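Local coordinates for protein cobalt-precorrin-5B C(1)-methyltransferase (Archaeoglobus fulgidus, PDB 1SR8) that probably catalyses the S-adenosylmethionine-dependent methylation of C-1 in cobalt-precorrin-5B to give cobalt-precorrin-6A, a step in anaerobic cobalamin biosynthesis, at residues E191-K196 against G236-E241; K218-A223 against Y230-F235. One frame throughout, in Å; residues are numbered along the deposited sequence.

Interaction 1: E191-K196 against G236-E241; sequences EPWCKK and GVHIDE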
loop_
_atom_site.group_PDB
_atom_site.type_symbol
_atom_site.label_atom_id
_atom_site.label_comp_id
_atom_site.label_asym_id
_atom_site.label_seq_id
_atom_site.Cartn_x
_atom_site.Cartn_y
_atom_site.Cartn_z
ATOM N N GLU A 191 -4.695 -1.243 -0.432
ATOM C CA GLU A 191 -5.970 -1.486 0.233
ATOM C C GLU A 191 -7.041 -1.480 -0.866
ATOM O O GLU A 191 -7.159 -0.500 -1.608
ATOM C CB GLU A 191 -6.240 -0.377 1.257
ATOM C CG GLU A 191 -7.457 -0.619 2.140
ATOM C CD GLU A 191 -7.251 -1.718 3.180
ATOM O OE1 GLU A 191 -6.258 -2.471 3.092
ATOM O OE2 GLU A 191 -8.098 -1.836 4.093
ATOM N N PRO A 192 -7.838 -2.570 -0.981
ATOM C CA PRO A 192 -8.898 -2.720 -1.992
ATOM C C PRO A 192 -10.155 -1.887 -1.779
ATOM O O PRO A 192 -11.247 -2.418 -1.550
ATOM C CB PRO A 192 -9.185 -4.210 -1.963
ATOM C CG PRO A 192 -9.038 -4.518 -0.511
ATOM C CD PRO A 192 -7.785 -3.761 -0.111
ATOM N N TRP A 193 -10.002 -0.575 -1.898
ATOM C CA TRP A 193 -11.112 0.337 -1.709
ATOM C C TRP A 193 -12.272 0.183 -2.681
ATOM O O TRP A 193 -12.130 0.392 -3.883
ATOM C CB TRP A 193 -10.600 1.775 -1.729
ATOM C CG TRP A 193 -9.874 2.115 -0.461
ATOM C CD1 TRP A 193 -8.592 2.576 -0.339
ATOM C CD2 TRP A 193 -10.392 1.999 0.875
ATOM N NE1 TRP A 193 -8.280 2.755 0.990
ATOM C CE2 TRP A 193 -9.365 2.409 1.757
ATOM C CE3 TRP A 193 -11.625 1.589 1.412
ATOM C CZ2 TRP A 193 -9.534 2.418 3.151
ATOM C CZ3 TRP A 193 -11.793 1.598 2.800
ATOM C CH2 TRP A 193 -10.752 2.010 3.650
ATOM N N CYS A 194 -13.419 -0.186 -2.114
ATOM C CA CYS A 194 -14.686 -0.369 -2.819
ATOM C C CYS A 194 -15.773 -0.327 -1.733
ATOM O O CYS A 194 -15.460 -0.195 -0.548
ATOM C CB CYS A 194 -14.703 -1.712 -3.553
ATOM S SG CYS A 194 -14.277 -3.155 -2.547
ATOM N N LYS A 195 -17.039 -0.432 -2.118
ATOM C CA LYS A 195 -18.115 -0.388 -1.133
ATOM C C LYS A 195 -18.051 -1.582 -0.198
ATOM O O LYS A 195 -18.213 -1.440 1.013
ATOM C CB LYS A 195 -19.477 -0.353 -1.826
ATOM C CG LYS A 195 -19.610 0.765 -2.844
ATOM C CD LYS A 195 -20.958 0.715 -3.554
ATOM C CE LYS A 195 -20.837 1.233 -4.984
ATOM N NZ LYS A 195 -19.916 0.372 -5.795
ATOM N N LYS A 196 -17.814 -2.760 -0.763
ATOM C CA LYS A 196 -17.730 -3.977 0.027
ATOM C C LYS A 196 -16.710 -3.832 1.158
ATOM O O LYS A 196 -16.976 -4.236 2.291
ATOM C CB LYS A 196 -17.352 -5.154 -0.868
ATOM C CG LYS A 196 -17.096 -6.472 -0.129
ATOM C CD LYS A 196 -18.370 -7.053 0.484
ATOM C CE LYS A 196 -18.132 -8.450 1.066
ATOM N NZ LYS A 196 -19.408 -9.046 1.586
ATOM N N GLY A 236 -9.898 6.016 4.972
ATOM C CA GLY A 236 -9.642 6.967 3.905
ATOM C C GLY A 236 -10.619 8.135 3.923
ATOM O O GLY A 236 -10.754 8.835 4.929
ATOM N N VAL A 237 -11.312 8.354 2.814
ATOM C CA VAL A 237 -12.263 9.450 2.746
ATOM C C VAL A 237 -13.673 8.983 3.076
ATOM O O VAL A 237 -14.611 9.783 3.098
ATOM C CB VAL A 237 -12.260 10.098 1.347
ATOM C CG1 VAL A 237 -10.839 10.561 0.997
ATOM C CG2 VAL A 237 -12.788 9.107 0.315
ATOM N N HIS A 238 -13.807 7.688 3.352
ATOM C CA HIS A 238 -15.100 7.079 3.673
ATOM C C HIS A 238 -15.399 7.188 5.167
ATOM O O HIS A 238 -15.746 6.200 5.814
ATOM C CB HIS A 238 -15.079 5.609 3.252
ATOM C CG HIS A 238 -14.509 5.386 1.884
ATOM N ND1 HIS A 238 -15.194 5.704 0.730
ATOM C CD2 HIS A 238 -13.300 4.921 1.486
ATOM C CE1 HIS A 238 -14.432 5.445 -0.317
ATOM N NE2 HIS A 238 -13.278 4.970 0.114
ATOM N N ILE A 239 -15.257 8.402 5.695
ATOM C CA ILE A 239 -15.479 8.699 7.110
ATOM C C ILE A 239 -16.945 8.643 7.520
ATOM O O ILE A 239 -17.267 8.163 8.609
ATOM C CB ILE A 239 -14.923 10.099 7.466
ATOM C CG1 ILE A 239 -13.393 10.068 7.422
ATOM C CG2 ILE A 239 -15.403 10.529 8.843
ATOM C CD1 ILE A 239 -12.731 11.413 7.667
ATOM N N ASP A 240 -17.823 9.136 6.650
ATOM C CA ASP A 240 -19.258 9.147 6.923
ATOM C C ASP A 240 -19.741 7.748 7.274
ATOM O O ASP A 240 -20.526 7.559 8.208
ATOM C CB ASP A 240 -20.038 9.673 5.711
ATOM C CG ASP A 240 -19.729 11.131 5.399
ATOM O OD1 ASP A 240 -19.796 11.973 6.325
ATOM O OD2 ASP A 240 -19.427 11.434 4.222
ATOM N N GLU A 241 -19.271 6.764 6.518
ATOM C CA GLU A 241 -19.649 5.390 6.773
ATOM C C GLU A 241 -19.159 4.927 8.142
ATOM O O GLU A 241 -19.901 4.308 8.906
ATOM C CB GLU A 241 -19.085 4.486 5.677
ATOM C CG GLU A 241 -19.902 4.548 4.420
ATOM C CD GLU A 241 -21.369 4.296 4.716
ATOM O OE1 GLU A 241 -21.690 3.188 5.215
ATOM O OE2 GLU A 241 -22.194 5.208 4.466
#
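W193 and H238 carry this contact, their side chains running past one another in opposite senses. The imidazole meets the benzene half of the indole: CD2 of H238 lies 3.7 Å from CE3 of W193 and 3.9 Å from CZ3, over one indole face but offset toward its rim. The ring planes meet at 41° with centroids 5.1 Å apart, an oblique aromatic contact. The other indole face carries the aliphatic part of E191, whose CG stands 3.5 Å above the plane, so the tryptophan is sandwiched between a methylene of its own segment and the imidazole. The first torsion of W193 (chi1 -74°) sets CG opposite the carbonyl carbon and directs the indole at 236-241. Farther round the indole, CZ2 of W193 approaches the backbone N of G236 at 4.0 Å. On the imidazole, CG2 of V237 sits 4.0 Å above the ring centre, a packing contact between sequence neighbours. The interface is small, 135 Å² over both sides, and is made by packing of rings and backbone. C194 and H238 are the N-caps of helices 195-204 and 239-242, so the aromatic pair joins the lead-ins to two helices. H238 also touches V198 of helix 195-204, W193 touches K201 there, and V237 packs on L257 of helix 255-262.

Interaction 2: K218-A223 against Y230-F235; sequences KAWLYA and YQPFVF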
loop_
_atom_site.group_PDB
_atom_site.type_symbol
_atom_site.label_atom_id
_atom_site.label_comp_id
_atom_site.label_asym_id
_atom_site.label_seq_id
_atom_site.Cartn_x
_atom_site.Cartn_y
_atom_site.Cartn_z
ATOM N N LYS A 218 -0.206 6.840 7.850
ATOM C CA LYS A 218 0.478 7.759 8.757
ATOM C C LYS A 218 -0.452 8.174 9.882
ATOM O O LYS A 218 -0.034 8.242 11.038
ATOM C CB LYS A 218 0.988 8.993 8.004
ATOM C CG LYS A 218 1.907 8.626 6.831
ATOM C CD LYS A 218 2.562 9.844 6.167
ATOM C CE LYS A 218 2.808 9.597 4.670
ATOM N NZ LYS A 218 3.672 8.406 4.382
ATOM N N ALA A 219 -1.712 8.433 9.535
ATOM C CA ALA A 219 -2.739 8.823 10.502
ATOM C C ALA A 219 -2.965 7.692 11.496
ATOM O O ALA A 219 -3.105 7.913 12.702
ATOM C CB ALA A 219 -4.038 9.135 9.785
ATOM N N TRP A 220 -3.004 6.479 10.962
ATOM C CA TRP A 220 -3.207 5.265 11.740
ATOM C C TRP A 220 -2.093 5.121 12.770
ATOM O O TRP A 220 -2.344 4.769 13.918
ATOM C CB TRP A 220 -3.210 4.066 10.788
ATOM C CG TRP A 220 -3.480 2.729 11.419
ATOM C CD1 TRP A 220 -4.701 2.149 11.629
ATOM C CD2 TRP A 220 -2.503 1.774 11.851
ATOM N NE1 TRP A 220 -4.542 0.891 12.155
ATOM C CE2 TRP A 220 -3.205 0.635 12.304
ATOM C CE3 TRP A 220 -1.104 1.771 11.897
ATOM C CZ2 TRP A 220 -2.553 -0.502 12.795
ATOM C CZ3 TRP A 220 -0.455 0.642 12.384
ATOM C CH2 TRP A 220 -1.181 -0.482 12.828
ATOM N N LEU A 221 -0.860 5.389 12.348
ATOM C CA LEU A 221 0.300 5.299 13.226
ATOM C C LEU A 221 0.190 6.360 14.303
ATOM O O LEU A 221 0.542 6.128 15.459
ATOM C CB LEU A 221 1.596 5.509 12.436
ATOM C CG LEU A 221 2.037 4.342 11.545
ATOM C CD1 LEU A 221 3.201 4.756 10.658
ATOM C CD2 LEU A 221 2.431 3.170 12.414
ATOM N N TYR A 222 -0.305 7.528 13.921
ATOM C CA TYR A 222 -0.460 8.611 14.874
ATOM C C TYR A 222 -1.460 8.223 15.948
ATOM O O TYR A 222 -1.202 8.395 17.130
ATOM C CB TYR A 222 -0.948 9.869 14.175
ATOM C CG TYR A 222 -0.959 11.079 15.071
ATOM C CD1 TYR A 222 0.222 11.781 15.345
ATOM C CD2 TYR A 222 -2.151 11.538 15.638
ATOM C CE1 TYR A 222 0.211 12.915 16.158
ATOM C CE2 TYR A 222 -2.174 12.666 16.452
ATOM C CZ TYR A 222 -0.994 13.353 16.706
ATOM O OH TYR A 222 -1.027 14.493 17.484
ATOM N N ALA A 223 -2.605 7.702 15.529
ATOM C CA ALA A 223 -3.647 7.290 16.465
ATOM C C ALA A 223 -3.156 6.172 17.390
ATOM O O ALA A 223 -3.490 6.147 18.573
ATOM C CB ALA A 223 -4.892 6.832 15.698
ATOM N N TYR A 230 -8.104 3.373 21.525
ATOM C CA TYR A 230 -9.060 3.410 20.414
ATOM C C TYR A 230 -8.540 2.432 19.383
ATOM O O TYR A 230 -7.354 2.469 19.065
ATOM C CB TYR A 230 -9.090 4.795 19.775
ATOM C CG TYR A 230 -9.905 5.804 20.526
ATOM C CD1 TYR A 230 -11.265 5.939 20.276
ATOM C CD2 TYR A 230 -9.320 6.622 21.487
ATOM C CE1 TYR A 230 -12.028 6.863 20.954
ATOM C CE2 TYR A 230 -10.071 7.552 22.177
ATOM C CZ TYR A 230 -11.428 7.669 21.905
ATOM O OH TYR A 230 -12.194 8.595 22.576
ATOM N N GLN A 231 -9.393 1.556 18.862
ATOM C CA GLN A 231 -8.918 0.619 17.845
ATOM C C GLN A 231 -8.742 1.409 16.539
ATOM O O GLN A 231 -9.712 1.935 15.971
ATOM C CB GLN A 231 -9.909 -0.524 17.642
ATOM C CG GLN A 231 -9.330 -1.709 16.872
ATOM C CD GLN A 231 -8.112 -2.306 17.552
ATOM O OE1 GLN A 231 -8.004 -2.281 18.776
ATOM N NE2 GLN A 231 -7.196 -2.863 16.764
ATOM N N PRO A 232 -7.493 1.507 16.049
ATOM C CA PRO A 232 -7.197 2.244 14.817
ATOM C C PRO A 232 -7.598 1.538 13.523
ATOM O O PRO A 232 -7.238 0.378 13.284
ATOM C CB PRO A 232 -5.695 2.496 14.926
ATOM C CG PRO A 232 -5.205 1.255 15.598
ATOM C CD PRO A 232 -6.260 0.967 16.657
ATOM N N PHE A 233 -8.352 2.269 12.704
ATOM C CA PHE A 233 -8.854 1.798 11.418
ATOM C C PHE A 233 -8.584 2.834 10.345
ATOM O O PHE A 233 -8.549 4.032 10.624
ATOM C CB PHE A 233 -10.367 1.559 11.493
ATOM C CG PHE A 233 -10.743 0.338 12.275
ATOM C CD1 PHE A 233 -10.624 -0.930 11.707
ATOM C CD2 PHE A 233 -11.161 0.441 13.601
ATOM C CE1 PHE A 233 -10.910 -2.070 12.443
ATOM C CE2 PHE A 233 -11.448 -0.702 14.348
ATOM C CZ PHE A 233 -11.322 -1.953 13.770
ATOM N N VAL A 234 -8.384 2.372 9.117
ATOM C CA VAL A 234 -8.160 3.281 8.011
ATOM C C VAL A 234 -9.413 3.257 7.161
ATOM O O VAL A 234 -9.785 2.219 6.620
ATOM C CB VAL A 234 -6.974 2.852 7.139
ATOM C CG1 VAL A 234 -6.879 3.775 5.934
ATOM C CG2 VAL A 234 -5.693 2.902 7.940
ATOM N N PHE A 235 -10.075 4.400 7.057
ATOM C CA PHE A 235 -11.286 4.493 6.260
ATOM C C PHE A 235 -11.108 5.475 5.109
ATOM O O PHE A 235 -12.049 5.735 4.356
ATOM C CB PHE A 235 -12.465 4.913 7.145
ATOM C CG PHE A 235 -13.128 3.761 7.842
ATOM C CD1 PHE A 235 -14.197 3.101 7.253
ATOM C CD2 PHE A 235 -12.642 3.295 9.062
ATOM C CE1 PHE A 235 -14.774 1.986 7.868
ATOM C CE2 PHE A 235 -13.210 2.185 9.680
ATOM C CZ PHE A 235 -14.280 1.530 9.080
#
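Between W220 and P232 the polar and apolar contacts fall at the same place. The one hydrogen bond across the segments runs from NE1 of W220 to the backbone O of P232, 3.0 Å long; it is weak, because the N-H...O angle is 137°. Apolar contacts lie beside it. CB of P232 lies over one face of the indole, 3.5 Å from CD1 of W220, and CG of the proline ring reaches NE1 of W220 at 3.5 Å. CG2 of V234 adds a contact at 3.9 Å to CD1 of W220, the two side chains crossing at about a right angle, while CB of A223 meets CB of P232 at 4.5 Å. W220 reaches the strand because CG is anti to the backbone N (chi1 -177°); the axes of helix segment 218-223 and strand 231-234 approach to 8.0 Å and run nearly antiparallel, at 173°. This is the return half of a beta-alpha-beta unit, helix 217-226 packing on strand 231-234. Chemically, the bent bond gives the N-H of the buried W220 an acceptor, but most of the contact is its indole against P232 and V234, implying an interface held chiefly by apolar packing.

How the interactions relate
From the N terminus, the chain first meets 191-196, which leads into helix 195-204, then passes strand 210-214 and enters helix 217-226. Interaction 2 closes the short loop from 218-223 to 230-235, completing the beta-alpha-beta unit. Strand 231-234, at one edge of the four-stranded parallel sheet, is followed by 236-241, where interaction 1 closes the longer loop back to 191-196. The shorter loop is thus enclosed by the longer one, without crossing. The centres are 14 Å apart, yet the contacts touch: CH2 of W193 packs 3.1 Å from O of V234. Interaction 2 packs helix 217-226 on the edge strand, while interaction 1 joins the lead-ins of helices 195-204 and 239-242.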